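PDB 3M1R: formimidoylglutamase from Bacillus subtilis, which catalyses the manganese-dependent hydrolysis of N-formimidoyl-L-glutamate to L-glutamate and formamide in histidine degradation, and belongs to the arginase family. Local coordinates for residues D[30-35]-D[116-121]; D[63-68]-D[87-92]; D[128-133]-D[151-156]; D[185-190]-D[227-232]; D[251-256]-D[265-270]. All coordinates share one frame; numbering follows the deposited sequence.

Contact 1 of 5, residues D[30-35]-D[116-121]; sequences ATWDGQ and SDHPDW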
# COMPACT_ATOMS: atom_id res chain seq x y z
N ALA D 30 -0.04 28.12 19.11
CA ALA D 30 -1.40 28.47 19.47
C ALA D 30 -2.19 28.94 18.25
O ALA D 30 -1.68 29.64 17.39
CB ALA D 30 -1.39 29.55 20.52
N THR D 31 -3.45 28.53 18.19
CA THR D 31 -4.35 29.10 17.21
C THR D 31 -4.30 30.62 17.37
O THR D 31 -4.28 31.14 18.47
CB THR D 31 -5.77 28.60 17.43
OG1 THR D 31 -5.76 27.17 17.44
CG2 THR D 31 -6.67 29.08 16.32
N TRP D 32 -4.26 31.33 16.26
CA TRP D 32 -4.17 32.77 16.31
C TRP D 32 -5.55 33.32 16.53
O TRP D 32 -6.47 32.99 15.79
CB TRP D 32 -3.65 33.32 14.98
CG TRP D 32 -3.39 34.78 15.01
CD1 TRP D 32 -2.67 35.46 15.95
CD2 TRP D 32 -3.81 35.75 14.03
NE1 TRP D 32 -2.63 36.80 15.63
CE2 TRP D 32 -3.31 37.00 14.45
CE3 TRP D 32 -4.54 35.68 12.85
CZ2 TRP D 32 -3.54 38.17 13.74
CZ3 TRP D 32 -4.76 36.84 12.14
CH2 TRP D 32 -4.26 38.07 12.58
N ASP D 33 -5.70 34.11 17.58
CA ASP D 33 -6.81 35.04 17.65
C ASP D 33 -6.20 36.35 17.15
O ASP D 33 -5.00 36.39 16.88
CB ASP D 33 -7.33 35.16 19.08
CG ASP D 33 -8.84 35.16 19.14
OD1 ASP D 33 -9.42 34.08 19.39
OD2 ASP D 33 -9.45 36.23 18.94
N GLY D 34 -6.98 37.41 17.03
CA GLY D 34 -6.49 38.61 16.36
C GLY D 34 -5.20 39.25 16.84
O GLY D 34 -4.68 40.16 16.18
N GLN D 35 -4.66 38.78 17.96
CA GLN D 35 -3.56 39.47 18.65
C GLN D 35 -2.33 39.79 17.79
O GLN D 35 -2.14 39.23 16.72
CB GLN D 35 -3.16 38.73 19.93
CG GLN D 35 -2.73 37.30 19.73
CD GLN D 35 -3.79 36.30 20.13
OE1 GLN D 35 -4.76 36.09 19.42
NE2 GLN D 35 -3.59 35.65 21.28
N SER D 116 0.74 44.02 6.17
CA SER D 116 0.56 45.44 6.44
C SER D 116 0.08 45.64 7.86
O SER D 116 0.65 46.43 8.60
CB SER D 116 -0.43 46.05 5.45
OG SER D 116 -0.01 45.83 4.11
N ASP D 117 -0.96 44.91 8.25
CA ASP D 117 -1.50 45.05 9.60
C ASP D 117 -0.49 44.67 10.68
O ASP D 117 -0.50 45.27 11.76
CB ASP D 117 -2.78 44.23 9.75
CG ASP D 117 -3.95 44.86 9.01
OD1 ASP D 117 -3.80 46.01 8.54
OD2 ASP D 117 -5.01 44.20 8.91
N HIS D 118 0.37 43.70 10.40
CA HIS D 118 1.35 43.23 11.38
C HIS D 118 2.75 43.21 10.78
O HIS D 118 3.24 42.14 10.38
CB HIS D 118 1.02 41.81 11.84
CG HIS D 118 -0.38 41.66 12.34
ND1 HIS D 118 -0.72 41.82 13.67
CD2 HIS D 118 -1.53 41.34 11.70
CE1 HIS D 118 -2.01 41.62 13.82
NE2 HIS D 118 -2.53 41.32 12.64
N PRO D 119 3.40 44.38 10.73
CA PRO D 119 4.66 44.59 10.01
C PRO D 119 5.81 43.78 10.59
O PRO D 119 6.86 43.70 9.96
CB PRO D 119 4.94 46.08 10.21
CG PRO D 119 4.23 46.42 11.48
CD PRO D 119 2.99 45.57 11.48
N ASP D 120 5.61 43.21 11.78
CA ASP D 120 6.65 42.39 12.37
C ASP D 120 6.43 40.90 12.11
O ASP D 120 7.17 40.07 12.64
CB ASP D 120 6.75 42.66 13.87
CG ASP D 120 7.20 44.08 14.17
OD1 ASP D 120 6.53 44.75 14.99
OD2 ASP D 120 8.20 44.53 13.57
N TRP D 121 5.43 40.56 11.30
CA TRP D 121 5.20 39.16 10.92
C TRP D 121 6.21 38.65 9.90
O TRP D 121 6.48 39.30 8.88
CB TRP D 121 3.77 38.95 10.41
CG TRP D 121 3.50 37.54 9.93
CD1 TRP D 121 3.87 36.38 10.54
CD2 TRP D 121 2.78 37.16 8.76
NE1 TRP D 121 3.44 35.30 9.83
CE2 TRP D 121 2.76 35.76 8.72
CE3 TRP D 121 2.14 37.88 7.74
CZ2 TRP D 121 2.14 35.05 7.71
CZ3 TRP D 121 1.52 37.18 6.73
CH2 TRP D 121 1.53 35.78 6.72

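Contact 2 of 5, residues D[63-68]-D[87-92]; sequences TIRQAL and LYDLGD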
# COMPACT_ATOMS: atom_id res chain seq x y z
N THR D 63 -0.39 17.91 7.06
CA THR D 63 0.59 16.89 7.42
C THR D 63 1.90 17.50 7.88
O THR D 63 2.54 16.95 8.76
CB THR D 63 0.84 15.85 6.31
OG1 THR D 63 1.39 16.48 5.14
CG2 THR D 63 -0.47 15.15 5.97
N ILE D 64 2.31 18.61 7.28
CA ILE D 64 3.50 19.30 7.78
C ILE D 64 3.24 19.83 9.19
O ILE D 64 4.13 19.79 10.04
CB ILE D 64 3.96 20.45 6.85
CG1 ILE D 64 4.35 19.90 5.47
CG2 ILE D 64 5.15 21.22 7.51
CD1 ILE D 64 4.53 20.97 4.37
N ARG D 65 2.04 20.32 9.46
CA ARG D 65 1.74 20.81 10.83
C ARG D 65 1.84 19.66 11.81
O ARG D 65 2.38 19.80 12.89
CB ARG D 65 0.34 21.42 10.93
CG ARG D 65 0.16 22.85 10.37
CD ARG D 65 -1.28 23.34 10.62
NE ARG D 65 -1.48 24.75 10.33
CZ ARG D 65 -1.98 25.22 9.19
NH1 ARG D 65 -2.34 24.38 8.22
NH2 ARG D 65 -2.12 26.53 9.01
N GLN D 66 1.34 18.50 11.40
CA GLN D 66 1.31 17.36 12.28
C GLN D 66 2.74 16.92 12.59
O GLN D 66 3.06 16.62 13.74
CB GLN D 66 0.50 16.23 11.66
CG GLN D 66 -0.31 15.42 12.65
CD GLN D 66 -0.94 14.19 12.01
OE1 GLN D 66 -0.99 14.07 10.79
NE2 GLN D 66 -1.44 13.28 12.84
N ALA D 67 3.60 16.88 11.57
CA ALA D 67 5.00 16.49 11.76
C ALA D 67 5.69 17.51 12.65
O ALA D 67 6.49 17.15 13.53
CB ALA D 67 5.73 16.37 10.43
N LEU D 68 5.39 18.78 12.42
CA LEU D 68 6.01 19.85 13.20
C LEU D 68 5.58 19.74 14.67
O LEU D 68 6.42 19.68 15.55
CB LEU D 68 5.68 21.22 12.62
CG LEU D 68 6.33 22.41 13.34
CD1 LEU D 68 7.83 22.35 13.16
CD2 LEU D 68 5.80 23.74 12.82
N LEU D 87 4.31 30.41 19.06
CA LEU D 87 4.25 30.57 17.61
C LEU D 87 2.79 30.50 17.19
O LEU D 87 2.14 29.49 17.42
CB LEU D 87 5.02 29.44 16.96
CG LEU D 87 5.26 29.45 15.46
CD1 LEU D 87 6.23 30.57 15.09
CD2 LEU D 87 5.80 28.09 15.04
N TYR D 88 2.28 31.56 16.59
CA TYR D 88 0.89 31.54 16.14
C TYR D 88 0.68 30.72 14.87
O TYR D 88 1.54 30.65 14.00
CB TYR D 88 0.32 32.95 15.94
CG TYR D 88 0.04 33.68 17.24
CD1 TYR D 88 -0.95 33.23 18.11
CD2 TYR D 88 0.75 34.82 17.58
CE1 TYR D 88 -1.20 33.90 19.29
CE2 TYR D 88 0.50 35.49 18.77
CZ TYR D 88 -0.47 35.03 19.62
OH TYR D 88 -0.71 35.70 20.80
N ASP D 89 -0.47 30.07 14.80
CA ASP D 89 -0.94 29.47 13.57
C ASP D 89 -2.09 30.36 13.12
O ASP D 89 -3.16 30.36 13.71
CB ASP D 89 -1.44 28.05 13.83
CG ASP D 89 -1.72 27.28 12.56
OD1 ASP D 89 -1.95 27.92 11.51
OD2 ASP D 89 -1.69 26.03 12.63
N LEU D 90 -1.85 31.12 12.06
CA LEU D 90 -2.82 32.11 11.61
C LEU D 90 -4.07 31.47 11.01
O LEU D 90 -5.14 32.10 10.97
CB LEU D 90 -2.17 33.07 10.62
CG LEU D 90 -0.87 33.72 11.09
CD1 LEU D 90 -0.52 34.89 10.18
CD2 LEU D 90 -1.00 34.17 12.54
N GLY D 91 -3.93 30.23 10.55
CA GLY D 91 -5.00 29.54 9.86
C GLY D 91 -4.59 29.16 8.44
O GLY D 91 -3.41 29.14 8.11
N ASP D 92 -5.59 28.85 7.61
CA ASP D 92 -5.36 28.56 6.21
C ASP D 92 -6.02 29.64 5.35
O ASP D 92 -7.11 30.14 5.66
CB ASP D 92 -5.96 27.20 5.84
CG ASP D 92 -5.14 26.03 6.37
OD1 ASP D 92 -3.93 26.19 6.65
OD2 ASP D 92 -5.71 24.92 6.46

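Contact 3 of 5, residues D[128-133]-D[151-156]; sequences GDNSIS and QFDAHH. With CA (calcium ion), chain B; CA (calcium ion), chain C.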
# COMPACT_ATOMS: atom_id res chain seq x y z
N GLY D 128 0.54 23.28 -0.25
CA GLY D 128 0.30 24.04 -1.45
C GLY D 128 1.31 23.73 -2.54
O GLY D 128 2.42 23.29 -2.25
N ASP D 129 0.94 23.95 -3.79
CA ASP D 129 1.82 23.62 -4.90
C ASP D 129 2.67 24.82 -5.29
O ASP D 129 2.56 25.88 -4.69
CB ASP D 129 1.02 23.07 -6.09
CG ASP D 129 0.14 24.12 -6.73
OD1 ASP D 129 0.44 25.33 -6.59
OD2 ASP D 129 -0.86 23.72 -7.36
N ASN D 130 3.50 24.66 -6.32
CA ASN D 130 4.47 25.70 -6.64
C ASN D 130 3.83 27.00 -7.10
O ASN D 130 4.44 28.07 -7.01
CB ASN D 130 5.53 25.21 -7.63
CG ASN D 130 6.92 25.77 -7.32
OD1 ASN D 130 7.94 25.16 -7.66
ND2 ASN D 130 6.96 26.95 -6.66
N SER D 131 2.60 26.92 -7.59
CA SER D 131 1.97 28.10 -8.19
C SER D 131 1.74 29.24 -7.19
O SER D 131 1.58 30.38 -7.59
CB SER D 131 0.63 27.73 -8.83
OG SER D 131 -0.35 27.54 -7.84
N ILE D 132 1.72 28.92 -5.88
CA ILE D 132 1.41 29.94 -4.87
C ILE D 132 2.51 30.99 -4.75
O ILE D 132 2.28 32.06 -4.20
CB ILE D 132 1.14 29.33 -3.45
CG1 ILE D 132 2.44 28.93 -2.76
CG2 ILE D 132 0.19 28.14 -3.55
CD1 ILE D 132 2.27 28.57 -1.27
N SER D 133 3.70 30.67 -5.26
CA SER D 133 4.85 31.56 -5.10
C SER D 133 4.66 32.90 -5.80
O SER D 133 5.31 33.90 -5.44
CB SER D 133 6.13 30.89 -5.59
OG SER D 133 6.43 29.76 -4.79
N GLN D 151 15.41 30.61 -4.37
CA GLN D 151 14.52 29.54 -4.83
C GLN D 151 15.28 28.21 -4.85
O GLN D 151 16.18 28.02 -5.67
CB GLN D 151 14.00 29.90 -6.23
CG GLN D 151 13.21 28.80 -6.97
CD GLN D 151 12.93 29.15 -8.44
OE1 GLN D 151 13.32 30.22 -8.93
NE2 GLN D 151 12.26 28.25 -9.14
N PHE D 152 14.96 27.32 -3.91
CA PHE D 152 15.49 25.96 -3.95
C PHE D 152 14.62 25.14 -4.90
O PHE D 152 13.41 24.99 -4.67
CB PHE D 152 15.51 25.32 -2.57
CG PHE D 152 16.58 25.88 -1.66
CD1 PHE D 152 17.86 25.34 -1.66
CD2 PHE D 152 16.31 26.93 -0.81
CE1 PHE D 152 18.83 25.84 -0.83
CE2 PHE D 152 17.28 27.45 0.02
CZ PHE D 152 18.54 26.90 0.02
N ASP D 153 15.21 24.65 -5.98
CA ASP D 153 14.43 24.02 -7.03
C ASP D 153 15.26 23.22 -8.02
O ASP D 153 16.37 23.63 -8.40
CB ASP D 153 13.63 25.10 -7.80
CG ASP D 153 12.28 24.60 -8.24
OD1 ASP D 153 12.26 23.46 -8.72
OD2 ASP D 153 11.27 25.32 -8.10
N ALA D 154 14.73 22.06 -8.44
CA ALA D 154 15.29 21.35 -9.58
C ALA D 154 14.93 22.07 -10.88
O ALA D 154 15.58 21.84 -11.89
CB ALA D 154 14.76 19.88 -9.64
N HIS D 155 13.88 22.90 -10.86
CA HIS D 155 13.33 23.48 -12.09
C HIS D 155 13.30 25.00 -12.06
O HIS D 155 13.12 25.59 -11.00
CB HIS D 155 11.89 23.02 -12.33
CG HIS D 155 11.66 21.58 -12.04
ND1 HIS D 155 11.44 21.11 -10.76
CD2 HIS D 155 11.64 20.50 -12.84
CE1 HIS D 155 11.27 19.80 -10.79
NE2 HIS D 155 11.39 19.40 -12.04
N HIS D 156 13.41 25.61 -13.24
CA HIS D 156 13.42 27.07 -13.37
C HIS D 156 12.07 27.68 -12.99
O HIS D 156 12.02 28.76 -12.39
CB HIS D 156 13.77 27.49 -14.81
CG HIS D 156 15.18 27.18 -15.19
ND1 HIS D 156 16.27 27.75 -14.56
CD2 HIS D 156 15.69 26.37 -16.15
CE1 HIS D 156 17.38 27.30 -15.11
NE2 HIS D 156 17.06 26.46 -16.08
CA CA B . 10.45 21.93 -8.78
CA CA C . 9.25 24.04 -9.29

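Contact 4 of 5, residues D[185-190]-D[227-232]; sequences HLIQLG and KEILPV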
# COMPACT_ATOMS: atom_id res chain seq x y z
N HIS D 185 18.00 39.38 -8.95
CA HIS D 185 17.78 39.25 -7.51
C HIS D 185 17.21 37.89 -7.17
O HIS D 185 16.79 37.65 -6.04
CB HIS D 185 16.81 40.31 -7.01
CG HIS D 185 17.23 41.70 -7.34
ND1 HIS D 185 16.33 42.73 -7.49
CD2 HIS D 185 18.46 42.23 -7.57
CE1 HIS D 185 16.99 43.84 -7.78
NE2 HIS D 185 18.28 43.56 -7.84
N LEU D 186 17.19 37.00 -8.16
CA LEU D 186 16.65 35.66 -8.03
C LEU D 186 17.84 34.72 -8.03
O LEU D 186 18.61 34.72 -8.99
CB LEU D 186 15.76 35.33 -9.23
CG LEU D 186 14.55 34.39 -9.08
CD1 LEU D 186 14.26 33.67 -10.38
CD2 LEU D 186 14.74 33.39 -7.97
N ILE D 187 17.99 33.95 -6.96
CA ILE D 187 19.01 32.91 -6.91
C ILE D 187 18.35 31.52 -6.93
O ILE D 187 17.68 31.12 -5.97
CB ILE D 187 19.89 33.06 -5.66
CG1 ILE D 187 20.61 34.40 -5.69
CG2 ILE D 187 20.91 31.97 -5.57
CD1 ILE D 187 21.15 34.78 -4.37
N GLN D 188 18.55 30.79 -8.03
CA GLN D 188 17.98 29.45 -8.16
C GLN D 188 19.04 28.44 -7.77
O GLN D 188 20.10 28.40 -8.38
CB GLN D 188 17.49 29.17 -9.58
CG GLN D 188 16.46 30.17 -10.09
CD GLN D 188 15.85 29.75 -11.43
OE1 GLN D 188 16.56 29.36 -12.35
NE2 GLN D 188 14.53 29.87 -11.54
N LEU D 189 18.73 27.62 -6.77
CA LEU D 189 19.70 26.68 -6.24
C LEU D 189 19.20 25.27 -6.46
O LEU D 189 18.09 24.93 -6.04
CB LEU D 189 19.94 26.93 -4.74
CG LEU D 189 20.52 28.28 -4.31
CD1 LEU D 189 20.36 28.50 -2.81
CD2 LEU D 189 22.00 28.40 -4.70
N GLY D 190 20.00 24.44 -7.13
CA GLY D 190 19.68 23.03 -7.32
C GLY D 190 19.14 22.66 -8.69
O GLY D 190 18.65 21.54 -8.87
N LYS D 227 27.43 31.56 -0.14
CA LYS D 227 28.27 32.66 0.32
C LYS D 227 28.80 33.44 -0.87
O LYS D 227 28.94 34.66 -0.82
CB LYS D 227 29.43 32.15 1.19
CG LYS D 227 29.01 31.78 2.59
CD LYS D 227 30.04 30.88 3.24
CE LYS D 227 29.71 30.65 4.71
NZ LYS D 227 30.79 29.87 5.39
N GLU D 228 29.08 32.72 -1.94
CA GLU D 228 29.61 33.32 -3.16
C GLU D 228 28.59 34.26 -3.82
O GLU D 228 28.96 35.28 -4.37
CB GLU D 228 30.04 32.21 -4.12
CG GLU D 228 31.01 32.64 -5.22
CD GLU D 228 31.81 31.47 -5.79
OE1 GLU D 228 32.07 31.47 -7.01
OE2 GLU D 228 32.18 30.57 -5.01
N ILE D 229 27.31 33.92 -3.74
CA ILE D 229 26.29 34.68 -4.45
C ILE D 229 25.41 35.59 -3.59
O ILE D 229 24.97 36.64 -4.04
CB ILE D 229 25.36 33.75 -5.26
CG1 ILE D 229 24.56 34.56 -6.28
CG2 ILE D 229 24.43 32.99 -4.33
CD1 ILE D 229 25.40 35.53 -7.07
N LEU D 230 25.12 35.18 -2.36
CA LEU D 230 24.15 35.92 -1.56
C LEU D 230 24.58 37.38 -1.26
O LEU D 230 23.77 38.31 -1.41
CB LEU D 230 23.79 35.17 -0.27
CG LEU D 230 22.66 35.81 0.54
CD1 LEU D 230 21.43 35.97 -0.33
CD2 LEU D 230 22.33 34.98 1.77
N PRO D 231 25.84 37.58 -0.84
CA PRO D 231 26.32 38.93 -0.54
C PRO D 231 26.09 39.91 -1.68
O PRO D 231 25.72 41.05 -1.44
CB PRO D 231 27.82 38.72 -0.34
CG PRO D 231 27.89 37.36 0.28
CD PRO D 231 26.83 36.56 -0.45
N VAL D 232 26.32 39.47 -2.91
CA VAL D 232 26.14 40.36 -4.05
C VAL D 232 24.69 40.79 -4.16
O VAL D 232 24.38 41.95 -4.42
CB VAL D 232 26.54 39.68 -5.36
CG1 VAL D 232 26.66 40.71 -6.48
CG2 VAL D 232 27.85 38.93 -5.19

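Contact 5 of 5, residues D[251-256]-D[265-270]; sequences QSHAPG and LYTDEL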
# COMPACT_ATOMS: atom_id res chain seq x y z
N GLN D 251 15.07 12.02 -4.89
CA GLN D 251 13.87 11.19 -4.67
C GLN D 251 14.02 10.29 -3.45
O GLN D 251 13.05 10.03 -2.75
CB GLN D 251 13.46 10.40 -5.92
CG GLN D 251 14.49 9.45 -6.48
CD GLN D 251 14.01 8.78 -7.76
OE1 GLN D 251 12.96 9.14 -8.30
NE2 GLN D 251 14.75 7.80 -8.24
N SER D 252 15.23 9.83 -3.17
CA SER D 252 15.40 8.95 -2.00
C SER D 252 15.14 9.66 -0.67
O SER D 252 14.81 9.02 0.32
CB SER D 252 16.76 8.23 -2.01
OG SER D 252 17.84 9.16 -1.93
N HIS D 253 15.27 11.00 -0.66
CA HIS D 253 15.06 11.81 0.55
C HIS D 253 13.68 12.46 0.60
O HIS D 253 13.19 12.78 1.68
CB HIS D 253 16.16 12.90 0.68
CG HIS D 253 17.49 12.37 1.10
ND1 HIS D 253 18.18 12.86 2.19
CD2 HIS D 253 18.25 11.37 0.59
CE1 HIS D 253 19.32 12.19 2.32
NE2 HIS D 253 19.38 11.28 1.37
N ALA D 254 13.07 12.67 -0.57
CA ALA D 254 11.70 13.20 -0.63
C ALA D 254 10.84 12.44 -1.65
O ALA D 254 10.58 12.96 -2.73
CB ALA D 254 11.72 14.69 -0.97
N PRO D 255 10.41 11.21 -1.31
CA PRO D 255 9.63 10.42 -2.28
C PRO D 255 8.25 11.00 -2.48
O PRO D 255 7.56 10.59 -3.39
CB PRO D 255 9.52 9.04 -1.59
CG PRO D 255 9.62 9.33 -0.13
CD PRO D 255 10.69 10.45 -0.08
N GLY D 256 7.84 11.93 -1.63
CA GLY D 256 6.50 12.49 -1.72
C GLY D 256 6.34 13.76 -2.52
O GLY D 256 5.36 14.48 -2.31
N LEU D 265 19.45 17.27 -4.04
CA LEU D 265 20.01 17.58 -2.73
C LEU D 265 19.65 16.51 -1.69
O LEU D 265 18.64 15.82 -1.82
CB LEU D 265 19.47 18.93 -2.25
CG LEU D 265 19.98 20.25 -2.81
CD1 LEU D 265 19.38 21.39 -1.97
CD2 LEU D 265 21.51 20.30 -2.76
N TYR D 266 20.46 16.38 -0.65
CA TYR D 266 20.07 15.52 0.46
C TYR D 266 19.55 16.41 1.59
O TYR D 266 19.93 17.56 1.67
CB TYR D 266 21.24 14.59 0.85
CG TYR D 266 21.67 13.72 -0.34
CD1 TYR D 266 22.93 13.86 -0.92
CD2 TYR D 266 20.79 12.80 -0.91
CE1 TYR D 266 23.31 13.07 -2.02
CE2 TYR D 266 21.15 12.02 -2.00
CZ TYR D 266 22.41 12.16 -2.55
OH TYR D 266 22.76 11.38 -3.64
N THR D 267 18.62 15.92 2.42
CA THR D 267 17.92 16.80 3.35
C THR D 267 18.84 17.56 4.34
O THR D 267 18.64 18.74 4.58
CB THR D 267 16.81 16.07 4.13
OG1 THR D 267 15.99 15.34 3.23
CG2 THR D 267 15.93 17.09 4.86
N ASP D 268 19.84 16.89 4.89
CA ASP D 268 20.74 17.54 5.84
C ASP D 268 21.50 18.72 5.20
O ASP D 268 21.74 19.74 5.84
CB ASP D 268 21.71 16.51 6.43
CG ASP D 268 22.42 15.71 5.38
OD1 ASP D 268 23.28 16.27 4.67
OD2 ASP D 268 22.11 14.50 5.25
N GLU D 269 21.88 18.56 3.93
CA GLU D 269 22.42 19.64 3.12
C GLU D 269 21.44 20.82 3.03
O GLU D 269 21.83 21.97 3.18
CB GLU D 269 22.63 19.13 1.71
CG GLU D 269 24.01 19.22 1.18
CD GLU D 269 24.07 18.70 -0.25
OE1 GLU D 269 23.29 17.77 -0.59
OE2 GLU D 269 24.87 19.25 -1.03
N LEU D 270 20.17 20.53 2.75
CA LEU D 270 19.16 21.57 2.67
C LEU D 270 18.97 22.24 4.03
O LEU D 270 18.92 23.47 4.13
CB LEU D 270 17.82 21.01 2.15
CG LEU D 270 16.60 21.93 1.99
CD1 LEU D 270 16.92 23.13 1.09
CD2 LEU D 270 15.34 21.16 1.46
O HOH W 1 14.44 13.08 4.23

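Contact 1 of 5, residues D[30-35]-D[116-121]
Trp32 and His118 meet ring against ring, the benzene edge of the indole directed at the imidazole face. Three measurements define this offset edge-to-face pair: the centroids of the six-membered ring of Trp32 and of the His118 ring lie 5.3 Å apart, their planes stand at 78°, and the closest atoms, Trp32 CZ2 and His118 NE2, are separated by 3.5 Å. Trp32 reaches across because its CG lies anti to the backbone N (chi1 -173°). Next to the touching edge, the indole N-H is tied down within its own loop: Trp32 NE1 donates to Gln35 O at 2.7 Å, near the ring plane, while Gly34 CA rests 3.9 Å above one face. On the partner side, His118 is buried, and its ND1 is hydrogen-bonded to Asp36 OD1. That is the tight part. Towards Gly34 and Gln35 the contact thins, with His118 CE1 still 3.8 Å from Gln35 O, and Gly34 and Gln35 are exposed. An alanine at Trp32 would remove both the ring edge and the indole N-H, and would probably leave the His118 face without the indole edge directed at it and Gln35 O without that donor. Leu10 of a second subunit packs on Trp32, and Tyr7 of the same subunit on His118. The pair thus joins the loop after strand 29-31 to the exit of helix 100-117, at the rim of the parallel sheet of the arginase alpha/beta fold.

Contact 2 of 5, residues D[63-68]-D[87-92]
With CG beside its backbone N (chi1 -78°) and an extended chain from CG to NE, Arg65 reaches from helix 60-69 to strand 87-93, where Asp89 turns its carboxylate to meet it with CG anti to the backbone N. The result is a buried salt-bridge network between a helix and the parallel sheet of the arginase alpha/beta fold; the axes of 63-68 and 87-92 stay 12.5 Å apart, so the long side chain spans the gap. Arg65 grips Asp89 side-on, its NE 2.6 Å from Asp89 OD2 and its NH2 2.9 Å from Asp89 OD1. Both oxygens use their syn lone pairs, and the two flat groups lie only 10° from coplanar. Asp92 is held differently, end-on, with NH1 and NH2 converging on OD1 alone and the planes clearly turned against each other. Two carboxylates facing one guanidinium would probably stabilise its charge in this buried setting. The other oxygen, Asp92 OD2, accepts from Gly14 N of a second subunit, whose strand extends the sheet antiparallel to Asp92. Asp89 OD1 has a further donor that fixes its carboxylate: in an Asx turn, Gly91 N approaches to 3.2 Å on the anti side, 32° out of the carboxylate plane.

Contact 3 of 5, residues D[128-133]-D[151-156]
Asp153 OD2 is gripped by a calcium ion (chain C) at 2.7 Å and by Gln151 NE2 at 3.3 Å. The amide N-H points almost straight at this oxygen (170°) but meets it from above the carboxylate plane. Asn130 points at Asp153 from the opposite direction, and its modelled OD1 binds the same ion at 2.4 Å, so the two segments join through the metal. The amide and carboxylate planes are within 11° of each other. Asp153 bridges the pair of metals: its OD1 binds the other calcium ion (chain B) at 2.4 Å, beside His155 ND1 at the same length. An Asx turn sets this second oxygen, because His155 N donates to Asp153 OD1 at 2.7 Å. Across the site, another Asx turn shapes the Asn130 loop, with both the backbone N and OG of Ser131 reaching Asp129 OD1. Asp157 and Asp245 also bind the chain C ion, and Asp245 and Asp247 the chain B ion. This is the binuclear centre of the arginase family, held on loops at the carboxyl ends of the parallel strands. Calcium occupies the two positions inferred to bind manganese in the working enzyme; by analogy with arginase, such a pair would probably activate a water for attack on the formimidoyl carbon.

Contact 4 of 5, residues D[185-190]-D[227-232]
Strand 186-191 and helix 222-234 pass with Ile187 and Ile229 as the nearest backbone positions, their CA atoms 7.9 Å apart, close enough for the two isoleucines to fill the space between them. The two side chains run antiparallel, overlapping along their lengths. The delta methyl of Ile187 leads, with CD1 3.7 Å from Ile229 CG2 and 3.9 Å from Ile229 CG1. The beta branches also meet, Ile187 CG2 lying 3.9 Å from Ile229 CG2, which makes the touch an alongside one and not a single methyl-to-methyl point. On Ile187, CG1 stands beside the backbone N (chi1 -61°), and the second torsion (chi2 164°) extends the chain towards the helix. Helix 222-234 here covers one face of the parallel sheet near its edge strand 210-213, as expected of the three-layer alpha/beta/alpha arginase fold. Leu230 approaches the same methyl less closely, its CD1 being 4.2 Å from Ile187 CD1. Replacing Ile187 by an alanine would take away CG1, CG2 and CD1, and would probably open a gap against Ile229 and leave Leu230 CD1 without this neighbour. Val233 of the helix also touches Ile187, while Leu189, two residues along the strand, packs on Ile226. Leu230 meanwhile reaches on to Ile150 of strand 147-152, and Ile229 touches His212 of strand 210-213.

Contact 5 of 5, residues D[251-256]-D[265-270]
His253 lies against Tyr266 through the face of its imidazole. Tyr266 CB sits over that face, 3.8 Å from the ring centroid and 28° off the normal, a CH-pi contact, and Tyr266 CD2 comes within 3.1 Å of His253 NE2. The rings themselves are oblique, with planes at 48° and centroids 4.7 Å apart, so they neither stack nor meet edge-to-face. Further round the imidazole, His253 ND1 has a weak hydrogen bond to Thr267 OG1 at 3.5 Å, whose proton cannot be placed on one side or the other. A water bridges the same two residues: it donates to His253 O at 2.9 Å and lies equally far from Thr267 OG1, with which it also bonds. Thr267 OG1 faces the loop because it stands beside its own backbone N (chi1 -49°). Behind this first shell, the start of the helix ties down the Tyr266 backbone. Tyr266 is the N-cap residue, and its backbone N donates to Glu269 OE1 at 3.2 Å in an almost straight bond. Glu269 is in turn salt-bridged to Arg218, whose side chain also touches Tyr266. Other copies of the protein close in: Tyr266 of a fourth subunit packs on His253, and Asp268 of a third subunit on Tyr266. These contacts fold the loop that follows strand 239-245 back on the N-terminal end of helix 267-278, at a subunit interface of the arginase-family hexamer.

How the contacts relate
From the N terminus, contact 1 closes the longest loop, joining the end of edge strand 29-31 to the exit of helix 100-117. Contact 2 is nested inside it, and the two touch through backbone bonds between 30-32 and Asp89, since strands 29-31 and 87-93 are neighbours. Contacts 3, 4 and 5 then follow in series, without crossing. Contact 3 unites the ends of strands 121-127 and 147-152 at the metals. Contact 4 ties the next strand, 186-191, to helix 222-234, and meets contact 3 where His156 ND1 bonds Gln188 OE1. Contact 5, the shortest loop, reaches contact 3 through Phe152 on Leu270.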